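PDB 3KEY: protein STN1 from Saccharomyces cerevisiae, which helps to regulate telomere length and protect telomere ends, restraining telomerase loading through its interaction with CDC13. Local coordinates for residues Arg34-Phe45 with Phe56-Leu67; Arg70-Gly78 with Tyr129-Val138. All blocks are in the same frame, centred on the assembly; numbering follows the deposited sequence.

The fragment is the C-terminal part of STN1, two winged helix-turn-helix modules in tandem, and helix 56-73 takes part in both contacts. Contact 1 lies wholly within the first module, where Phe56-Leu67 of that helix packs across Arg34-Phe45 of helix 31-47. Contact 2 begins at the last turn of helix 56-73 and meets Tyr129-Val138 of the second module, so it crosses from one module to the other. The centres of the two contacts are 21 Å apart; contact 1 lies about 19 Å from the centre of the chain, contact 2 about 7 Å. Helix 6-16 borders both, touching Val36 and Leu67 at contact 1 and, through Lys7, reaching Asp137 and Gln74 at contact 2.

Contact 1 (Arg34-Phe45 with Phe56-Leu67); sequences RSVVTSLASFLF and FDSLEKEAFRDL
Ala63 drops its CB into the hole made by Val37, Leu40, Ala41 and Leu44, with Leu40 CD1 against the Ala63 CB. The axes of these helix segments approach to 8.1 Å, consistent with the alanines Ala41 and Ala63 at the crossing, and their N-to-C directions are 111° apart. Leu44 answers as a knob from the other helix, among Leu59, Glu62, Ala63 and Asp66. With CG anti to the carbonyl carbon (chi1 -64°), its CD1 reaches both the Leu59 carbonyl and the backbone N of Ala63. Leu40 and Leu67 meet tip to tip, and tightly: Leu40 CD1 is 3.3 Å from Leu67 CG. Beside them, Val36 CG1 touches Leu67 CD1, and Val37 CG2 rests on Phe64 CB and CD1.

Both helices belong to the first winged helix-turn-helix module, and the neighbouring helices extend this packing: Leu67 meets Ala6 and Leu10 of helix 6-16, while the Phe64 ring makes an edge-to-face contact with Tyr28 of helix 24-28.

Toward the Phe45 end of helix 31-47, Leu59 CD1 lies at the ring edge of Phe45, 3.6 Å from Phe45 CD1. The Phe56 ring comes up obliquely to Ala41 and Ser42, with its CE2 4.0 Å from Thr38 CG2.

At the polar edge Glu60 is a further knob, among Arg34, Val37, Thr38 and Ala41. Its CG lies 3.6 Å from Ala41 CB, and the extended chain beyond carries the carboxylate to Arg34. That salt bridge brings Arg34 NH2 to 3.0 Å from Glu60 OE2, with Glu60 OE1 almost as near. The carboxylate stands at the guanidinium edge, the two planes 72° apart. Thr38 OG1 lies 3.1 Å from Glu60 OE2 and is also close to the Arg34 carbonyl oxygen.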
loop_
_atom_site.group_PDB
_atom_site.type_symbol
_atom_site.label_atom_id
_atom_site.label_comp_id
_atom_site.label_asym_id
_atom_site.label_seq_id
_atom_site.Cartn_x
_atom_site.Cartn_y
_atom_site.Cartn_z
ATOM N N ARG A 34 8.727 14.314 0.568
ATOM C CA ARG A 34 9.372 15.068 1.641
ATOM C C ARG A 34 8.397 15.351 2.794
ATOM O O ARG A 34 8.783 15.299 3.960
ATOM C CB ARG A 34 9.952 16.390 1.111
ATOM C CG ARG A 34 11.168 16.235 0.198
ATOM C CD ARG A 34 12.200 15.272 0.794
ATOM N NE ARG A 34 12.663 15.660 2.128
ATOM C CZ ARG A 34 13.509 16.658 2.374
ATOM N NH1 ARG A 34 13.999 17.382 1.374
ATOM N NH2 ARG A 34 13.867 16.934 3.624
ATOM N N SER A 35 7.135 15.631 2.471
ATOM C CA SER A 35 6.123 15.908 3.499
ATOM C C SER A 35 5.973 14.715 4.433
ATOM O O SER A 35 5.998 14.863 5.653
ATOM C CB SER A 35 4.769 16.207 2.858
ATOM O OG SER A 35 4.879 17.256 1.915
ATOM N N VAL A 36 5.806 13.535 3.843
ATOM C CA VAL A 36 5.667 12.302 4.606
ATOM C C VAL A 36 6.928 12.051 5.439
ATOM O O VAL A 36 6.849 11.717 6.623
ATOM C CB VAL A 36 5.440 11.079 3.662
ATOM C CG1 VAL A 36 5.411 9.792 4.465
ATOM C CG2 VAL A 36 4.136 11.245 2.898
ATOM N N VAL A 37 8.091 12.217 4.809
ATOM C CA VAL A 37 9.379 11.995 5.471
ATOM C C VAL A 37 9.616 12.955 6.642
ATOM O O VAL A 37 10.041 12.547 7.724
ATOM C CB VAL A 37 10.546 12.124 4.454
ATOM C CG1 VAL A 37 11.878 12.114 5.184
ATOM C CG2 VAL A 37 10.491 10.964 3.453
ATOM N N THR A 38 9.343 14.233 6.423
ATOM C CA THR A 38 9.526 15.226 7.475
ATOM C C THR A 38 8.641 14.895 8.679
ATOM O O THR A 38 9.083 14.965 9.829
ATOM C CB THR A 38 9.187 16.630 6.951
ATOM O OG1 THR A 38 10.059 16.936 5.857
ATOM C CG2 THR A 38 9.351 17.679 8.060
ATOM N N SER A 39 7.396 14.518 8.409
ATOM C CA SER A 39 6.465 14.168 9.476
ATOM C C SER A 39 6.984 12.975 10.290
ATOM O O SER A 39 6.975 13.002 11.528
ATOM C CB SER A 39 5.085 13.845 8.882
ATOM O OG SER A 39 4.180 13.423 9.890
ATOM N N LEU A 40 7.451 11.937 9.598
ATOM C CA LEU A 40 7.976 10.745 10.265
ATOM C C LEU A 40 9.267 11.076 11.018
ATOM O O LEU A 40 9.538 10.529 12.090
ATOM C CB LEU A 40 8.268 9.641 9.234
ATOM C CG LEU A 40 8.132 8.165 9.637
ATOM C CD1 LEU A 40 8.837 7.292 8.597
ATOM C CD2 LEU A 40 8.727 7.917 10.999
ATOM N N ALA A 41 10.070 11.963 10.442
ATOM C CA ALA A 41 11.332 12.342 11.062
ATOM C C ALA A 41 11.099 13.005 12.419
ATOM O O ALA A 41 11.871 12.785 13.365
ATOM C CB ALA A 41 12.119 13.278 10.138
ATOM N N SER A 42 10.037 13.803 12.523
ATOM C CA SER A 42 9.756 14.471 13.792
ATOM C C SER A 42 9.402 13.408 14.832
ATOM O O SER A 42 9.666 13.584 16.017
ATOM C CB SER A 42 8.629 15.500 13.644
ATOM O OG SER A 42 7.356 14.909 13.787
ATOM N N PHE A 43 8.817 12.297 14.388
ATOM C CA PHE A 43 8.499 11.216 15.310
ATOM C C PHE A 43 9.806 10.551 15.745
ATOM O O PHE A 43 9.993 10.248 16.928
ATOM C CB PHE A 43 7.579 10.177 14.656
ATOM C CG PHE A 43 7.393 8.921 15.483
ATOM C CD1 PHE A 43 8.065 7.743 15.150
ATOM C CD2 PHE A 43 6.575 8.928 16.609
ATOM C CE1 PHE A 43 7.924 6.588 15.932
ATOM C CE2 PHE A 43 6.427 7.781 17.400
ATOM C CZ PHE A 43 7.105 6.608 17.059
ATOM N N LEU A 44 10.716 10.334 14.795
ATOM C CA LEU A 44 11.997 9.702 15.116
ATOM C C LEU A 44 12.817 10.566 16.080
ATOM O O LEU A 44 13.528 10.042 16.942
ATOM C CB LEU A 44 12.813 9.421 13.839
ATOM C CG LEU A 44 12.228 8.413 12.836
ATOM C CD1 LEU A 44 13.227 8.181 11.708
ATOM C CD2 LEU A 44 11.907 7.096 13.537
ATOM N N PHE A 45 12.724 11.886 15.937
ATOM C CA PHE A 45 13.454 12.776 16.835
ATOM C C PHE A 45 13.010 12.546 18.283
ATOM O O PHE A 45 13.843 12.458 19.190
ATOM C CB PHE A 45 13.213 14.241 16.461
ATOM C CG PHE A 45 13.913 15.219 17.369
ATOM C CD1 PHE A 45 15.250 15.538 17.171
ATOM C CD2 PHE A 45 13.241 15.794 18.442
ATOM C CE1 PHE A 45 15.911 16.421 18.033
ATOM C CE2 PHE A 45 13.888 16.673 19.307
ATOM C CZ PHE A 45 15.227 16.986 19.099
ATOM N N PHE A 56 18.500 16.595 12.128
ATOM C CA PHE A 56 17.168 16.334 11.595
ATOM C C PHE A 56 17.269 15.715 10.195
ATOM O O PHE A 56 16.499 14.822 9.839
ATOM C CB PHE A 56 16.356 17.628 11.525
ATOM C CG PHE A 56 14.876 17.403 11.406
ATOM C CD1 PHE A 56 14.132 17.000 12.508
ATOM C CD2 PHE A 56 14.226 17.595 10.193
ATOM C CE1 PHE A 56 12.757 16.792 12.403
ATOM C CE2 PHE A 56 12.852 17.391 10.075
ATOM C CZ PHE A 56 12.117 16.989 11.185
ATOM N N ASP A 57 18.227 16.201 9.411
ATOM C CA ASP A 57 18.441 15.700 8.060
ATOM C C ASP A 57 18.756 14.211 8.133
ATOM O O ASP A 57 18.277 13.415 7.328
ATOM C CB ASP A 57 19.591 16.470 7.398
ATOM C CG ASP A 57 19.976 15.905 6.038
ATOM O OD1 ASP A 57 20.819 14.980 5.997
ATOM O OD2 ASP A 57 19.433 16.381 5.014
ATOM N N SER A 58 19.556 13.840 9.122
ATOM C CA SER A 58 19.920 12.451 9.305
ATOM C C SER A 58 18.655 11.656 9.660
ATOM O O SER A 58 18.449 10.539 9.175
ATOM C CB SER A 58 20.956 12.340 10.421
ATOM O OG SER A 58 21.782 11.209 10.228
ATOM N N LEU A 59 17.807 12.243 10.502
ATOM C CA LEU A 59 16.570 11.588 10.907
ATOM C C LEU A 59 15.621 11.409 9.725
ATOM O O LEU A 59 14.907 10.407 9.652
ATOM C CB LEU A 59 15.886 12.387 12.025
ATOM C CG LEU A 59 16.657 12.397 13.353
ATOM C CD1 LEU A 59 16.034 13.392 14.333
ATOM C CD2 LEU A 59 16.649 10.993 13.932
ATOM N N GLU A 60 15.612 12.377 8.807
ATOM C CA GLU A 60 14.758 12.315 7.618
ATOM C C GLU A 60 15.205 11.196 6.671
ATOM O O GLU A 60 14.380 10.453 6.128
ATOM C CB GLU A 60 14.783 13.648 6.857
ATOM C CG GLU A 60 14.088 14.806 7.570
ATOM C CD GLU A 60 14.141 16.091 6.766
ATOM O OE1 GLU A 60 15.253 16.488 6.363
ATOM O OE2 GLU A 60 13.078 16.709 6.536
ATOM N N LYS A 61 16.512 11.081 6.467
ATOM C CA LYS A 61 17.031 10.040 5.596
ATOM C C LYS A 61 16.751 8.667 6.204
ATOM O O LYS A 61 16.493 7.706 5.484
ATOM C CB LYS A 61 18.522 10.268 5.349
ATOM C CG LYS A 61 18.745 11.469 4.439
ATOM C CD LYS A 61 20.200 11.843 4.268
ATOM C CE LYS A 61 20.321 13.011 3.287
ATOM N NZ LYS A 61 21.737 13.435 3.092
ATOM N N GLU A 62 16.766 8.586 7.532
ATOM C CA GLU A 62 16.471 7.331 8.218
ATOM C C GLU A 62 14.968 7.022 8.106
ATOM O O GLU A 62 14.567 5.858 7.986
ATOM C CB GLU A 62 16.884 7.428 9.688
ATOM C CG GLU A 62 16.450 6.254 10.543
ATOM C CD GLU A 62 16.992 6.329 11.968
ATOM O OE1 GLU A 62 16.533 5.534 12.817
ATOM O OE2 GLU A 62 17.881 7.173 12.238
ATOM N N ALA A 63 14.143 8.067 8.137
ATOM C CA ALA A 63 12.696 7.896 8.029
ATOM C C ALA A 63 12.340 7.384 6.638
ATOM O O ALA A 63 11.524 6.474 6.488
ATOM C CB ALA A 63 11.975 9.226 8.291
ATOM N N PHE A 64 12.957 7.992 5.629
ATOM C CA PHE A 64 12.727 7.633 4.239
ATOM C C PHE A 64 13.112 6.175 3.990
ATOM O O PHE A 64 12.393 5.443 3.317
ATOM C CB PHE A 64 13.542 8.556 3.339
ATOM C CG PHE A 64 13.469 8.210 1.883
ATOM C CD1 PHE A 64 12.267 8.288 1.193
ATOM C CD2 PHE A 64 14.615 7.823 1.195
ATOM C CE1 PHE A 64 12.206 7.991 -0.164
ATOM C CE2 PHE A 64 14.563 7.524 -0.167
ATOM C CZ PHE A 64 13.352 7.608 -0.845
ATOM N N ARG A 65 14.249 5.763 4.541
ATOM C CA ARG A 65 14.715 4.395 4.385
ATOM C C ARG A 65 13.762 3.422 5.068
ATOM O O ARG A 65 13.502 2.335 4.551
ATOM C CB ARG A 65 16.111 4.245 4.985
ATOM C CG ARG A 65 16.646 2.815 4.979
ATOM C CD ARG A 65 17.255 2.470 6.333
ATOM N NE ARG A 65 18.259 3.455 6.740
ATOM C CZ ARG A 65 18.637 3.669 7.998
ATOM N NH1 ARG A 65 18.096 2.964 8.988
ATOM N NH2 ARG A 65 19.545 4.601 8.270
ATOM N N ASP A 66 13.248 3.805 6.235
ATOM C CA ASP A 66 12.322 2.944 6.966
ATOM C C ASP A 66 11.039 2.744 6.163
ATOM O O ASP A 66 10.535 1.626 6.051
ATOM C CB ASP A 66 11.983 3.538 8.342
ATOM C CG ASP A 66 13.155 3.486 9.312
ATOM O OD1 ASP A 66 13.009 3.991 10.448
ATOM O OD2 ASP A 66 14.223 2.941 8.946
ATOM N N LEU A 67 10.517 3.828 5.603
ATOM C CA LEU A 67 9.300 3.745 4.806
ATOM C C LEU A 67 9.484 2.867 3.569
ATOM O O LEU A 67 8.680 1.965 3.334
ATOM C CB LEU A 67 8.838 5.143 4.386
ATOM C CG LEU A 67 8.362 6.019 5.546
ATOM C CD1 LEU A 67 8.108 7.432 5.051
ATOM C CD2 LEU A 67 7.096 5.413 6.168
#

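Contact 2 (Arg70-Gly78 with Tyr129-Val138); sequences RLVSQGLIG and YITTNGIVDV
The carbonyl oxygen of Gln74 draws several groups of the facing segment. Thr131 N donates to it at 3.1 Å, approaching from above the carbonyl plane (42° out of it), and Ile130 CA adds a CA-H...O contact at 3.4 Å. Thr131 OG1 stands 3.5 Å from the same Gln74 O, at best a weak and unsettled bond. Thr131 is the N-cap of helix 132-149, and its OG1 makes the capping bond, accepting from Gly134 N at 3.2 Å. A chi1 of 64°, which sets OG1 between the backbone N and the carbonyl carbon, places it there.

Gly75 ends the other helix in a Schellman motif, its positive phi turning the chain so that Leu76 N returns to Leu71 O and Gly75 N to Val72 O; Leu71 O also takes Gln74 N, from the opposite face of its plane. The glycine lies close against the facing backbone, its CA making a CA-H...O contact with Tyr129 O.

The Gln74 side chain stretches across the first turn of the capped helix, its NE2 3.3 Å from Asn133 CB. Its OE1 stays 4.0 Å from Asp137 OD2, but both oxygens turn to Lys7 of helix 6-16, which forms a salt bridge with Asp137 and a weak hydrogen bond to Gln74. On the apolar side Leu76 CD2 touches Val138 CG2 at 3.7 Å, the two side chains running alongside in opposite senses, next to Leu95 and Phe96 of helix 90-108.

A helix C-terminus closed by a Schellman glycine thus packs against a threonine-capped helix N-terminus, joining the two winged helix-turn-helix modules.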
loop_
_atom_site.group_PDB
_atom_site.type_symbol
_atom_site.label_atom_id
_atom_site.label_comp_id
_atom_site.label_asym_id
_atom_site.label_seq_id
_atom_site.Cartn_x
_atom_site.Cartn_y
_atom_site.Cartn_z
ATOM N N ARG A 70 9.785 -0.738 4.520
ATOM C CA ARG A 70 8.539 -1.359 4.962
ATOM C C ARG A 70 7.778 -1.870 3.737
ATOM O O ARG A 70 7.224 -2.967 3.759
ATOM C CB ARG A 70 7.647 -0.359 5.719
ATOM C CG ARG A 70 8.186 0.115 7.063
ATOM C CD ARG A 70 7.220 1.097 7.742
ATOM N NE ARG A 70 7.868 1.870 8.804
ATOM C CZ ARG A 70 7.268 2.818 9.522
ATOM N NH1 ARG A 70 5.994 3.120 9.304
ATOM N NH2 ARG A 70 7.948 3.476 10.454
ATOM N N LEU A 71 7.753 -1.067 2.676
ATOM C CA LEU A 71 7.065 -1.431 1.442
ATOM C C LEU A 71 7.730 -2.621 0.741
ATOM O O LEU A 71 7.052 -3.576 0.356
ATOM C CB LEU A 71 7.006 -0.225 0.495
ATOM C CG LEU A 71 6.181 0.960 1.020
ATOM C CD1 LEU A 71 6.279 2.142 0.072
ATOM C CD2 LEU A 71 4.727 0.522 1.193
ATOM N N VAL A 72 9.050 -2.565 0.577
ATOM C CA VAL A 72 9.779 -3.659 -0.066
ATOM C C VAL A 72 9.563 -4.932 0.752
ATOM O O VAL A 72 9.394 -6.017 0.205
ATOM C CB VAL A 72 11.306 -3.374 -0.129
ATOM C CG1 VAL A 72 12.035 -4.579 -0.733
ATOM C CG2 VAL A 72 11.575 -2.122 -0.953
ATOM N N SER A 73 9.559 -4.777 2.070
ATOM C CA SER A 73 9.381 -5.886 3.001
ATOM C C SER A 73 8.021 -6.590 2.890
ATOM O O SER A 73 7.902 -7.780 3.206
ATOM C CB SER A 73 9.585 -5.373 4.429
ATOM O OG SER A 73 9.288 -6.371 5.382
ATOM N N GLN A 74 6.997 -5.853 2.459
ATOM C CA GLN A 74 5.662 -6.424 2.302
ATOM C C GLN A 74 5.455 -6.893 0.868
ATOM O O GLN A 74 4.394 -7.413 0.525
ATOM C CB GLN A 74 4.584 -5.393 2.635
ATOM C CG GLN A 74 4.601 -4.892 4.059
ATOM C CD GLN A 74 3.370 -4.061 4.377
ATOM O OE1 GLN A 74 3.076 -3.081 3.696
ATOM N NE2 GLN A 74 2.644 -4.453 5.414
ATOM N N GLY A 75 6.470 -6.681 0.031
ATOM C CA GLY A 75 6.395 -7.083 -1.362
ATOM C C GLY A 75 5.615 -6.123 -2.236
ATOM O O GLY A 75 5.315 -6.436 -3.390
ATOM N N LEU A 76 5.285 -4.947 -1.701
ATOM C CA LEU A 76 4.512 -3.962 -2.458
ATOM C C LEU A 76 5.317 -3.334 -3.604
ATOM O O LEU A 76 4.768 -2.972 -4.651
ATOM C CB LEU A 76 3.958 -2.898 -1.507
ATOM C CG LEU A 76 2.892 -3.480 -0.561
ATOM C CD1 LEU A 76 2.415 -2.427 0.431
ATOM C CD2 LEU A 76 1.711 -4.008 -1.387
ATOM N N ILE A 77 6.619 -3.194 -3.396
ATOM C CA ILE A 77 7.499 -2.693 -4.444
ATOM C C ILE A 77 8.774 -3.504 -4.337
ATOM O O ILE A 77 9.095 -4.048 -3.281
ATOM C CB ILE A 77 7.872 -1.188 -4.297
ATOM C CG1 ILE A 77 8.584 -0.958 -2.965
ATOM C CG2 ILE A 77 6.636 -0.324 -4.479
ATOM C CD1 ILE A 77 9.130 0.449 -2.807
ATOM N N GLY A 78 9.499 -3.596 -5.439
ATOM C CA GLY A 78 10.741 -4.329 -5.394
ATOM C C GLY A 78 11.886 -3.437 -5.765
ATOM O O GLY A 78 11.699 -2.357 -6.372
ATOM N N TYR A 129 7.053 -12.498 -2.918
ATOM C CA TYR A 129 7.287 -11.723 -1.701
ATOM C C TYR A 129 6.096 -10.959 -1.142
ATOM O O TYR A 129 6.201 -10.336 -0.083
ATOM C CB TYR A 129 8.448 -10.745 -1.918
ATOM C CG TYR A 129 9.771 -11.405 -2.258
ATOM C CD1 TYR A 129 10.864 -10.641 -2.664
ATOM C CD2 TYR A 129 9.929 -12.795 -2.193
ATOM C CE1 TYR A 129 12.082 -11.241 -3.002
ATOM C CE2 TYR A 129 11.146 -13.404 -2.531
ATOM C CZ TYR A 129 12.214 -12.618 -2.935
ATOM O OH TYR A 129 13.414 -13.196 -3.282
ATOM N N ILE A 130 4.965 -10.989 -1.835
ATOM C CA ILE A 130 3.812 -10.268 -1.315
ATOM C C ILE A 130 3.336 -10.962 -0.040
ATOM O O ILE A 130 3.308 -12.189 0.038
ATOM C CB ILE A 130 2.674 -10.200 -2.345
ATOM C CG1 ILE A 130 1.590 -9.254 -1.842
ATOM C CG2 ILE A 130 2.099 -11.581 -2.596
ATOM C CD1 ILE A 130 0.436 -9.119 -2.793
ATOM N N THR A 131 2.997 -10.169 0.968
ATOM C CA THR A 131 2.536 -10.702 2.245
ATOM C C THR A 131 1.059 -10.383 2.428
ATOM O O THR A 131 0.492 -9.592 1.675
ATOM C CB THR A 131 3.295 -10.074 3.421
ATOM O OG1 THR A 131 3.003 -8.670 3.474
ATOM C CG2 THR A 131 4.813 -10.282 3.258
ATOM N N THR A 132 0.441 -10.986 3.438
ATOM C CA THR A 132 -0.971 -10.735 3.688
ATOM C C THR A 132 -1.204 -9.290 4.146
ATOM O O THR A 132 -2.211 -8.686 3.785
ATOM C CB THR A 132 -1.546 -11.741 4.719
ATOM O OG1 THR A 132 -0.848 -11.621 5.962
ATOM C CG2 THR A 132 -1.390 -13.175 4.198
ATOM N N ASN A 133 -0.274 -8.725 4.914
ATOM C CA ASN A 133 -0.426 -7.339 5.356
ATOM C C ASN A 133 -0.364 -6.393 4.161
ATOM O O ASN A 133 -1.045 -5.367 4.134
ATOM C CB ASN A 133 0.654 -6.957 6.367
ATOM C CG ASN A 133 0.526 -7.728 7.666
ATOM O OD1 ASN A 133 -0.579 -7.935 8.171
ATOM N ND2 ASN A 133 1.658 -8.153 8.221
ATOM N N GLY A 134 0.458 -6.740 3.176
ATOM C CA GLY A 134 0.553 -5.912 1.988
ATOM C C GLY A 134 -0.751 -5.952 1.206
ATOM O O GLY A 134 -1.252 -4.918 0.776
ATOM N N ILE A 135 -1.303 -7.150 1.025
ATOM C CA ILE A 135 -2.556 -7.312 0.295
ATOM C C ILE A 135 -3.697 -6.612 1.027
ATOM O O ILE A 135 -4.579 -6.030 0.397
ATOM C CB ILE A 135 -2.902 -8.802 0.100
ATOM C CG1 ILE A 135 -1.939 -9.419 -0.908
ATOM C CG2 ILE A 135 -4.311 -8.951 -0.429
ATOM C CD1 ILE A 135 -2.134 -10.899 -1.109
ATOM N N VAL A 136 -3.676 -6.672 2.356
ATOM C CA VAL A 136 -4.698 -6.000 3.146
ATOM C C VAL A 136 -4.676 -4.494 2.869
ATOM O O VAL A 136 -5.716 -3.887 2.649
ATOM C CB VAL A 136 -4.485 -6.230 4.667
ATOM C CG1 VAL A 136 -5.361 -5.275 5.475
ATOM C CG2 VAL A 136 -4.811 -7.677 5.023
ATOM N N ASP A 137 -3.497 -3.880 2.868
ATOM C CA ASP A 137 -3.459 -2.444 2.629
ATOM C C ASP A 137 -3.889 -2.077 1.214
ATOM O O ASP A 137 -4.501 -1.035 1.007
ATOM C CB ASP A 137 -2.078 -1.863 2.964
ATOM C CG ASP A 137 -1.787 -1.899 4.466
ATOM O OD1 ASP A 137 -2.763 -1.924 5.251
ATOM O OD2 ASP A 137 -0.602 -1.898 4.867
ATOM N N VAL A 138 -3.598 -2.929 0.238
ATOM C CA VAL A 138 -4.023 -2.615 -1.120
ATOM C C VAL A 138 -5.556 -2.661 -1.203
ATOM O O VAL A 138 -6.185 -1.742 -1.742
ATOM C CB VAL A 138 -3.399 -3.589 -2.156
ATOM C CG1 VAL A 138 -4.005 -3.341 -3.544
ATOM C CG2 VAL A 138 -1.887 -3.375 -2.205
#